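Local coordinates for putative alpha-N-acetylgalactosaminidase (PDB 3CC1), which probably hydrolyses alpha-linked N-acetylgalactosamine from glycoconjugates, as a member of the alpha-galactosidase family with a barrel domain and a C-terminal beta sandwich, at residues 17-22 with 272-277; 121-126 with 134-139; 278-283 with 292-297. All blocks are in the same frame, centred on the assembly; numbering follows the deposited sequence. Where two conformers were deposited one is given.

How the interactions relate
Interactions 1 and 3 are neighbours, their centres 10 Å apart, in series along the chain. Two probable hydrogen bonds join them: Pro276 O to Thr294 OG1 (2.7 Å) and Asp20 O to Gly281 N (2.8 Å). Interaction 1 lies where barrel strand 14-17 ends, the end that bears the active site in TIM barrels. Imidazole about 3 Å from the Trp19 side chain and triethylene glycol about 3 Å from that of His279 are consistent with pockets, though probably from the crystallisation liquor. The hexaoxaicosanediol site (Gly336, Glu367, Tyr369, Phe398, Lys428, Ser430) includes no residue of these contacts. Interaction 2 is remote: centre to centre, 34 Å from interaction 1 and 41 Å from interaction 3.

Interaction 1 of 3, residues 17-22 with 272-277; sequences NSWDCY and CGMLPL. Unlike the reference sequence in segment 272-277: Gly273 (reference Asp).
Met274, present as selenomethionine, reaches the turn that leads into the short helix 19-22 at the end of TIM-barrel strand 14-17, the end where relatives carry the active site and this protein probably does too. Its SE lies 3.2 Å from Asn17 OD1, while a bend in the chain (chi3 -48°) turns CE aside to lie 3.6 Å from Trp19 CD1, obliquely to the indole. Met274 CE is also 3.3 Å from Asp20 OD1. A long, flexible, unbranched side chain suits this place because it can meet an amide, an indole and a carboxylate together. The other carboxylate oxygen, Asp20 OD2, rests 3.5 Å from Pro276 CA, the side chains side by side and pointing the same way. Pro276 is the centre of an inverse gamma turn, a tight bend that its ring-restricted phi readily allows.

In the second shell, Asp286 holds the indole through Trp19 NE1, and Leu191 of a second subunit packs on the same side chain. Asp53 takes a bond from Asn17 ND2, fixing the amide's rotation. With CG anti to the backbone N (chi1 177°), Asn17 OD1 receives Trp19 N at 2.9 Å, a capping bond at the turn into the helix.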
loop_
_atom_site.group_PDB
_atom_site.type_symbol
_atom_site.label_atom_id
_atom_site.label_comp_id
_atom_site.label_asym_id
_atom_site.label_seq_id
_atom_site.Cartn_x
_atom_site.Cartn_y
_atom_site.Cartn_z
ATOM N N ASN A 17 -29.413 -15.447 7.477
ATOM C CA ASN A 17 -28.719 -16.515 6.771
ATOM C C ASN A 17 -28.082 -17.482 7.795
ATOM O O ASN A 17 -27.519 -17.056 8.786
ATOM C CB ASN A 17 -27.704 -15.883 5.810
ATOM C CG ASN A 17 -26.855 -16.895 5.059
ATOM O OD1 ASN A 17 -26.093 -17.647 5.660
ATOM N ND2 ASN A 17 -26.982 -16.913 3.740
ATOM N N SER A 18 -28.207 -18.781 7.528
ATOM C CA SER A 18 -27.849 -19.863 8.457
ATOM C C SER A 18 -26.338 -20.058 8.651
ATOM O O SER A 18 -25.949 -20.784 9.552
ATOM C CB SER A 18 -28.429 -21.194 7.977
ATOM O OG SER A 18 -27.857 -21.622 6.758
ATOM N N TRP A 19 -25.509 -19.402 7.843
ATOM C CA TRP A 19 -24.077 -19.730 7.788
ATOM C C TRP A 19 -23.273 -19.416 9.054
ATOM O O TRP A 19 -22.528 -20.267 9.541
ATOM C CB TRP A 19 -23.386 -19.081 6.581
ATOM C CG TRP A 19 -21.966 -19.515 6.498
ATOM C CD1 TRP A 19 -20.882 -18.810 6.923
ATOM C CD2 TRP A 19 -21.450 -20.753 5.975
ATOM N NE1 TRP A 19 -19.737 -19.528 6.710
ATOM C CE2 TRP A 19 -20.046 -20.716 6.128
ATOM C CE3 TRP A 19 -22.027 -21.882 5.399
ATOM C CZ2 TRP A 19 -19.220 -21.774 5.751
ATOM C CZ3 TRP A 19 -21.211 -22.925 5.007
ATOM C CH2 TRP A 19 -19.825 -22.873 5.191
ATOM N N ASP A 20 -23.399 -18.206 9.582
ATOM C CA ASP A 20 -22.513 -17.790 10.697
ATOM C C ASP A 20 -22.819 -18.551 12.012
ATOM O O ASP A 20 -21.955 -18.671 12.874
ATOM C CB ASP A 20 -22.580 -16.285 10.964
ATOM C CG ASP A 20 -21.844 -15.432 9.940
ATOM O OD1 ASP A 20 -21.290 -15.931 8.925
ATOM O OD2 ASP A 20 -21.825 -14.189 10.175
ATOM N N CYS A 21 -24.047 -19.050 12.148
ATOM C CA CYS A 21 -24.472 -19.808 13.337
ATOM C C CYS A 21 -24.337 -21.309 13.138
ATOM O O CYS A 21 -23.852 -21.986 14.031
ATOM C CB CYS A 21 -25.887 -19.431 13.829
ATOM S SG CYS A 21 -27.144 -19.151 12.514
ATOM N N TYR A 22 -24.721 -21.825 11.966
ATOM C CA TYR A 22 -24.823 -23.283 11.769
ATOM C C TYR A 22 -23.996 -23.828 10.602
ATOM O O TYR A 22 -24.026 -25.025 10.290
ATOM C CB TYR A 22 -26.303 -23.727 11.616
ATOM C CG TYR A 22 -27.101 -23.384 12.837
ATOM C CD1 TYR A 22 -26.768 -23.949 14.057
ATOM C CD2 TYR A 22 -28.131 -22.438 12.796
ATOM C CE1 TYR A 22 -27.441 -23.620 15.205
ATOM C CE2 TYR A 22 -28.828 -22.102 13.941
ATOM C CZ TYR A 22 -28.487 -22.706 15.143
ATOM O OH TYR A 22 -29.137 -22.368 16.309
ATOM N N CYS A 272 -21.172 -6.476 1.625
ATOM C CA CYS A 272 -20.087 -6.296 2.588
ATOM C C CYS A 272 -19.905 -7.500 3.493
ATOM O O CYS A 272 -18.916 -7.618 4.209
ATOM C CB CYS A 272 -20.317 -5.044 3.429
ATOM S SG CYS A 272 -20.185 -3.542 2.422
ATOM N N GLY A 273 -20.870 -8.401 3.437
ATOM C CA GLY A 273 -20.824 -9.595 4.215
ATOM C C GLY A 273 -21.992 -9.780 5.168
ATOM O O GLY A 273 -22.693 -8.849 5.546
HETATM N N MSE A 274 -22.175 -11.014 5.597
HETATM C CA MSE A 274 -23.227 -11.304 6.553
HETATM C C MSE A 274 -22.855 -10.677 7.903
HETATM O O MSE A 274 -21.674 -10.428 8.179
HETATM C CB MSE A 274 -23.472 -12.804 6.599
HETATM C CG MSE A 274 -24.159 -13.348 5.262
HETATM SE SE MSE A 274 -24.004 -15.213 5.283
HETATM C CE MSE A 274 -22.158 -15.650 5.708
ATOM N N LEU A 275 -23.869 -10.334 8.691
ATOM C CA LEU A 275 -23.660 -9.676 10.006
ATOM C C LEU A 275 -23.354 -10.677 11.130
ATOM O O LEU A 275 -24.252 -11.401 11.563
ATOM C CB LEU A 275 -24.880 -8.825 10.391
ATOM C CG LEU A 275 -25.486 -7.995 9.244
ATOM C CD1 LEU A 275 -26.856 -7.362 9.675
ATOM C CD2 LEU A 275 -24.443 -6.945 8.750
ATOM N N PRO A 276 -22.066 -10.743 11.590
ATOM C CA PRO A 276 -21.749 -11.665 12.661
ATOM C C PRO A 276 -22.055 -11.021 14.003
ATOM O O PRO A 276 -21.173 -10.508 14.702
ATOM C CB PRO A 276 -20.263 -11.924 12.484
ATOM C CG PRO A 276 -19.709 -10.653 11.892
ATOM C CD PRO A 276 -20.876 -9.966 11.176
ATOM N N LEU A 277 -23.329 -11.092 14.336
ATOM C CA LEU A 277 -23.869 -10.505 15.536
ATOM C C LEU A 277 -24.541 -11.552 16.397
ATOM O O LEU A 277 -24.956 -12.614 15.915
ATOM C CB LEU A 277 -24.886 -9.423 15.149
ATOM C CG LEU A 277 -24.414 -8.159 14.427
ATOM C CD1 LEU A 277 -25.601 -7.301 14.020
ATOM C CD2 LEU A 277 -23.415 -7.381 15.255
#

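Interaction 2 of 3, residues 121-126 with 134-139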
loop_
_atom_site.group_PDB
_atom_site.type_symbol
_atom_site.label_atom_id
_atom_site.label_comp_id
_atom_site.label_asym_id
_atom_site.label_seq_id
_atom_site.Cartn_x
_atom_site.Cartn_y
_atom_site.Cartn_z
ATOM N N GLN A 121 -21.089 -35.751 -8.867
ATOM C CA GLN A 121 -21.849 -36.978 -8.686
ATOM C C GLN A 121 -22.779 -37.253 -9.889
ATOM O O GLN A 121 -22.953 -38.409 -10.294
ATOM C CB GLN A 121 -22.643 -36.876 -7.405
ATOM C CG GLN A 121 -23.370 -38.157 -7.035
ATOM C CD GLN A 121 -24.007 -38.041 -5.636
ATOM O OE1 GLN A 121 -23.323 -37.795 -4.661
ATOM N NE2 GLN A 121 -25.310 -38.226 -5.559
ATOM N N ALA A 122 -23.339 -36.182 -10.462
ATOM C CA ALA A 122 -24.120 -36.272 -11.691
ATOM C C ALA A 122 -23.226 -36.675 -12.854
ATOM O O ALA A 122 -23.611 -37.449 -13.714
ATOM C CB ALA A 122 -24.845 -34.943 -11.977
ATOM N N VAL A 123 -22.014 -36.171 -12.872
ATOM C CA VAL A 123 -21.099 -36.471 -13.982
ATOM C C VAL A 123 -20.720 -37.949 -13.883
ATOM O O VAL A 123 -20.768 -38.686 -14.858
ATOM C CB VAL A 123 -19.894 -35.500 -14.011
ATOM C CG1 VAL A 123 -18.871 -35.969 -15.023
ATOM C CG2 VAL A 123 -20.367 -34.049 -14.313
ATOM N N TYR A 124 -20.399 -38.393 -12.663
ATOM C CA TYR A 124 -20.093 -39.810 -12.397
ATOM C C TYR A 124 -21.213 -40.711 -12.876
ATOM O O TYR A 124 -20.979 -41.691 -13.557
ATOM C CB TYR A 124 -19.896 -40.042 -10.898
ATOM C CG TYR A 124 -19.874 -41.499 -10.447
ATOM C CD1 TYR A 124 -18.869 -42.370 -10.844
ATOM C CD2 TYR A 124 -20.837 -41.980 -9.569
ATOM C CE1 TYR A 124 -18.855 -43.689 -10.398
ATOM C CE2 TYR A 124 -20.835 -43.278 -9.134
ATOM C CZ TYR A 124 -19.844 -44.124 -9.539
ATOM O OH TYR A 124 -19.874 -45.423 -9.075
ATOM N N GLU A 125 -22.435 -40.345 -12.524
ATOM C CA GLU A 125 -23.591 -41.201 -12.767
ATOM C C GLU A 125 -24.070 -41.010 -14.195
ATOM O O GLU A 125 -24.910 -41.738 -14.677
ATOM C CB GLU A 125 -24.735 -40.868 -11.806
ATOM C CG GLU A 125 -24.494 -41.293 -10.333
ATOM C CD GLU A 125 -25.689 -40.994 -9.389
ATOM O OE1 GLU A 125 -26.812 -40.807 -9.901
ATOM O OE2 GLU A 125 -25.520 -40.915 -8.136
ATOM N N ASN A 126 -23.524 -40.013 -14.862
ATOM C CA ASN A 126 -23.961 -39.604 -16.182
ATOM C C ASN A 126 -25.456 -39.318 -16.238
ATOM O O ASN A 126 -26.162 -39.744 -17.145
ATOM C CB ASN A 126 -23.580 -40.636 -17.240
ATOM C CG ASN A 126 -23.586 -40.041 -18.644
ATOM O OD1 ASN A 126 -23.334 -38.858 -18.834
ATOM N ND2 ASN A 126 -23.883 -40.865 -19.622
ATOM N N LYS A 134 -29.320 -34.643 -23.677
ATOM C CA LYS A 134 -27.930 -34.837 -23.290
ATOM C C LYS A 134 -27.824 -35.311 -21.858
ATOM O O LYS A 134 -28.785 -35.311 -21.129
ATOM C CB LYS A 134 -27.157 -33.512 -23.477
ATOM C CG LYS A 134 -27.274 -32.947 -24.906
ATOM C CD LYS A 134 -26.528 -33.805 -25.900
ATOM C CE LYS A 134 -26.647 -33.249 -27.302
ATOM N NZ LYS A 134 -25.996 -34.168 -28.265
ATOM N N THR A 135 -26.619 -35.694 -21.475
ATOM C CA THR A 135 -26.315 -36.106 -20.123
ATOM C C THR A 135 -25.266 -35.218 -19.474
ATOM O O THR A 135 -24.613 -34.417 -20.131
ATOM C CB THR A 135 -25.718 -37.495 -20.097
ATOM O OG1 THR A 135 -24.453 -37.477 -20.794
ATOM C CG2 THR A 135 -26.652 -38.510 -20.736
ATOM N N ALA A 136 -25.078 -35.428 -18.175
ATOM C CA ALA A 136 -24.170 -34.621 -17.393
ATOM C C ALA A 136 -22.778 -34.622 -17.983
ATOM O O ALA A 136 -22.114 -33.591 -18.025
ATOM C CB ALA A 136 -24.128 -35.083 -15.910
ATOM N N ARG A 137 -22.323 -35.773 -18.439
ATOM C CA ARG A 137 -20.974 -35.865 -18.986
ATOM C C ARG A 137 -20.823 -35.061 -20.250
ATOM O O ARG A 137 -19.718 -34.645 -20.595
ATOM C CB ARG A 137 -20.574 -37.305 -19.259
ATOM C CG ARG A 137 -20.445 -38.100 -17.991
ATOM C CD ARG A 137 -20.012 -39.533 -18.258
ATOM N NE ARG A 137 -19.900 -40.228 -16.984
ATOM C CZ ARG A 137 -19.395 -41.439 -16.844
ATOM N NH1 ARG A 137 -18.954 -42.090 -17.911
ATOM N NH2 ARG A 137 -19.315 -41.991 -15.645
ATOM N N GLU A 138 -21.928 -34.840 -20.942
ATOM C CA GLU A 138 -21.883 -34.151 -22.227
ATOM C C GLU A 138 -21.921 -32.640 -22.094
ATOM O O GLU A 138 -21.703 -31.935 -23.068
ATOM C CB GLU A 138 -23.025 -34.618 -23.116
ATOM C CG GLU A 138 -22.879 -36.069 -23.473
ATOM C CD GLU A 138 -24.058 -36.631 -24.281
ATOM O OE1 GLU A 138 -25.228 -36.476 -23.896
ATOM O OE2 GLU A 138 -23.787 -37.254 -25.317
ATOM N N ILE A 139 -22.207 -32.162 -20.888
ATOM C CA ILE A 139 -22.325 -30.736 -20.644
ATOM C C ILE A 139 -21.331 -30.224 -19.605
ATOM O O ILE A 139 -21.148 -29.029 -19.513
ATOM C CB ILE A 139 -23.781 -30.283 -20.294
ATOM C CG1 ILE A 139 -24.235 -30.797 -18.915
ATOM C CG2 ILE A 139 -24.752 -30.698 -21.405
ATOM C CD1 ILE A 139 -25.442 -29.947 -18.249
#
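Arg137 hydrogen-bonds the carbonyls of Val123 and Tyr124 with its side chain, and in return the Asn126 side chain accepts from Arg137 N and Thr135 OG1. The straightened aliphatic chain of Arg137 lies along the end of helix 120-125, and its guanidinium presents an edge to two successive carbonyls. Arg137 NE bonds Val123 O at 2.8 Å, almost straight (171°) and with the oxygen in the guanidinium plane; NH2 reaches Tyr124 O at 2.7 Å by a more bent path, the oxygen tilted from that plane. Such a cation suits a helix C-terminus, where carbonyls point outward and the partial charge is probably negative. Val123 O also accepts Asn126 N, part of the Schellman motif in which Asn126 adopts positive phi, a conformation asparagine tolerates better than most residues.

Asn126 OD1 is gripped twice. Thr135 OG1 donates to it at 2.6 Å, and Arg137 N approaches nearly along the C=O axis in a longer bond of 3.3 Å. Thr135 keeps OG1 tucked over its own backbone (chi1 64°), which turns the hydroxyl to the amide. Its backbone N is bonded by Glu138 OE1, through the oxygen's anti lone pair.

The apolar part is small. Ala136 CB sits 4.0 Å from Ala122 CB and 4.2 Å from Val123 CG2. The small side chains of Ala122 and Ala136 let the backbones draw close, with Val123 CA and Ala136 CA 4.9 Å apart.

Around this corner, Ile118 of strand 118-119 packs against Val123, Ala136 and Ile139, while Tyr124, in one of its two conformers, meets Phe69 of a second subunit edge to face. Helix 120-125 and the weakly bonded helix 136-139 are thus joined over one short strand, beside a subunit interface.

Interaction 3 of 3, residues 278-283 with 292-297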
loop_
_atom_site.group_PDB
_atom_site.type_symbol
_atom_site.label_atom_id
_atom_site.label_comp_id
_atom_site.label_asym_id
_atom_site.label_seq_id
_atom_site.Cartn_x
_atom_site.Cartn_y
_atom_site.Cartn_z
ATOM N N GLY A 278 -24.634 -11.252 17.691
ATOM C CA GLY A 278 -25.290 -12.143 18.631
ATOM C C GLY A 278 -24.583 -13.469 18.728
ATOM O O GLY A 278 -23.383 -13.531 18.734
ATOM N N HIS A 279 -25.378 -14.531 18.832
ATOM C CA HIS A 279 -24.887 -15.899 19.053
ATOM C C HIS A 279 -24.568 -16.609 17.723
ATOM O O HIS A 279 -25.446 -16.932 16.914
ATOM C CB HIS A 279 -25.909 -16.676 19.892
ATOM C CG HIS A 279 -25.419 -18.010 20.397
ATOM N ND1 HIS A 279 -26.282 -18.970 20.883
ATOM C CD2 HIS A 279 -24.177 -18.546 20.482
ATOM C CE1 HIS A 279 -25.587 -20.034 21.265
ATOM N NE2 HIS A 279 -24.306 -19.809 21.023
ATOM N N ILE A 280 -23.278 -16.838 17.531
ATOM C CA ILE A 280 -22.723 -17.359 16.293
ATOM C C ILE A 280 -21.759 -18.481 16.617
ATOM O O ILE A 280 -21.418 -18.686 17.775
ATOM C CB ILE A 280 -22.003 -16.230 15.453
ATOM C CG1 ILE A 280 -20.893 -15.551 16.253
ATOM C CG2 ILE A 280 -23.006 -15.199 14.953
ATOM C CD1 ILE A 280 -20.198 -14.359 15.531
ATOM N N GLY A 281 -21.337 -19.214 15.587
ATOM C CA GLY A 281 -20.319 -20.232 15.713
ATOM C C GLY A 281 -20.778 -21.504 16.394
ATOM O O GLY A 281 -19.962 -22.253 16.921
ATOM N N ILE A 282 -22.090 -21.753 16.385
ATOM C CA ILE A 282 -22.671 -22.895 17.116
ATOM C C ILE A 282 -22.188 -24.208 16.495
ATOM O O ILE A 282 -21.712 -25.091 17.199
ATOM C CB ILE A 282 -24.207 -22.800 17.216
ATOM C CG1 ILE A 282 -24.586 -21.511 17.947
ATOM C CG2 ILE A 282 -24.818 -24.001 17.971
ATOM C CD1 ILE A 282 -26.055 -21.200 17.956
ATOM N N ARG A 283 -22.279 -24.312 15.169
ATOM C CA ARG A 283 -21.674 -25.409 14.433
ATOM C C ARG A 283 -21.022 -24.759 13.230
ATOM O O ARG A 283 -21.673 -24.473 12.263
ATOM C CB ARG A 283 -22.704 -26.465 14.009
ATOM C CG ARG A 283 -23.427 -27.153 15.192
ATOM C CD ARG A 283 -24.274 -28.351 14.782
ATOM N NE ARG A 283 -25.221 -28.042 13.700
ATOM C CZ ARG A 283 -26.445 -27.561 13.859
ATOM N NH1 ARG A 283 -26.902 -27.298 15.065
ATOM N NH2 ARG A 283 -27.224 -27.355 12.797
ATOM N N ARG A 292 -20.052 -18.974 20.452
ATOM C CA ARG A 292 -19.737 -17.684 21.047
ATOM C C ARG A 292 -20.768 -16.614 20.807
ATOM O O ARG A 292 -21.613 -16.720 19.917
ATOM C CB ARG A 292 -18.401 -17.182 20.510
ATOM C CG ARG A 292 -18.424 -16.653 19.074
ATOM C CD ARG A 292 -17.019 -16.468 18.511
ATOM N NE ARG A 292 -17.016 -16.038 17.102
ATOM C CZ ARG A 292 -17.103 -16.858 16.060
ATOM N NH1 ARG A 292 -17.218 -18.151 16.256
ATOM N NH2 ARG A 292 -17.070 -16.392 14.819
ATOM N N TRP A 293 -20.672 -15.588 21.648
ATOM C CA TRP A 293 -21.201 -14.279 21.362
ATOM C C TRP A 293 -20.203 -13.568 20.449
ATOM O O TRP A 293 -18.996 -13.784 20.539
ATOM C CB TRP A 293 -21.368 -13.454 22.630
ATOM C CG TRP A 293 -22.356 -12.407 22.473
ATOM C CD1 TRP A 293 -22.144 -11.037 22.341
ATOM C CD2 TRP A 293 -23.762 -12.600 22.435
ATOM N NE1 TRP A 293 -23.361 -10.385 22.234
ATOM C CE2 TRP A 293 -24.365 -11.327 22.281
ATOM C CE3 TRP A 293 -24.572 -13.719 22.518
ATOM C CZ2 TRP A 293 -25.748 -11.171 22.204
ATOM C CZ3 TRP A 293 -25.950 -13.552 22.458
ATOM C CH2 TRP A 293 -26.517 -12.308 22.286
ATOM N N THR A 294 -20.725 -12.730 19.566
ATOM C CA THR A 294 -19.880 -11.975 18.653
ATOM C C THR A 294 -18.687 -11.355 19.341
ATOM O O THR A 294 -18.788 -10.837 20.419
ATOM C CB THR A 294 -20.658 -10.892 17.880
ATOM O OG1 THR A 294 -19.756 -10.242 16.979
ATOM C CG2 THR A 294 -21.279 -9.872 18.797
ATOM N N ARG A 295 -17.536 -11.438 18.694
ATOM C CA ARG A 295 -16.312 -10.904 19.248
ATOM C C ARG A 295 -16.250 -9.388 19.066
ATOM O O ARG A 295 -15.421 -8.750 19.671
ATOM C CB ARG A 295 -15.080 -11.551 18.606
ATOM C CG ARG A 295 -14.912 -13.014 18.957
ATOM C CD ARG A 295 -13.994 -13.693 17.969
ATOM N NE ARG A 295 -12.603 -13.507 18.353
ATOM C CZ ARG A 295 -11.752 -12.666 17.757
ATOM N NH1 ARG A 295 -12.083 -11.903 16.708
ATOM N NH2 ARG A 295 -10.523 -12.593 18.230
ATOM N N PHE A 296 -17.144 -8.821 18.260
ATOM C CA PHE A 296 -17.139 -7.374 18.024
ATOM C C PHE A 296 -17.609 -6.659 19.290
ATOM O O PHE A 296 -18.592 -7.071 19.926
ATOM C CB PHE A 296 -18.041 -6.965 16.902
ATOM C CG PHE A 296 -17.463 -7.156 15.520
ATOM C CD1 PHE A 296 -16.157 -6.884 15.245
ATOM C CD2 PHE A 296 -18.295 -7.484 14.471
ATOM C CE1 PHE A 296 -15.659 -7.013 13.928
ATOM C CE2 PHE A 296 -17.809 -7.622 13.174
ATOM C CZ PHE A 296 -16.488 -7.383 12.915
ATOM N N THR A 297 -16.899 -5.590 19.654
ATOM C CA THR A 297 -17.347 -4.770 20.755
ATOM C C THR A 297 -18.595 -4.053 20.260
ATOM O O THR A 297 -18.902 -4.039 19.051
ATOM C CB THR A 297 -16.312 -3.722 21.170
ATOM O OG1 THR A 297 -16.115 -2.821 20.064
ATOM C CG2 THR A 297 -14.968 -4.376 21.649
#
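Trp293 lays its indole over Gly278 in a two-stranded antiparallel beta hairpin, strands 279-280 and 292-293. Gly278 CA is 3.8 Å from the centroid of the six-membered ring and 12° off its normal, a CH-pi contact, and His279 N lies over the same face. Glycine suits the place because its positive phi is costly for other residues.

His279 shares Trp293's side of the hairpin but turns its edge to the partner strand, with CD2 3.2 Å from Arg292 O near the imidazole plane. Asp291 and Asp323 bind its two ring nitrogens.

On the other side, Ile280 lies against one face of the Arg292 guanidinium, CD1 being 3.8 Å from NH2. A chi1 of 75° folds Arg292 in over its own main chain and brings it back over Ile280 at a slant, and a salt bridge to Asp245 holds the charged end. The Ile280-Arg292 pair is hydrogen-bonded both ways, Ile280 N to Arg292 O at 2.9 Å and Arg292 N to Ile280 O at 3.0 Å; Thr294 N bonds Gly278 O at 2.9 Å. Thr294 OG1 bonds Pro276 O and, in an ST turn, accepts Phe296 N at 3.2 Å.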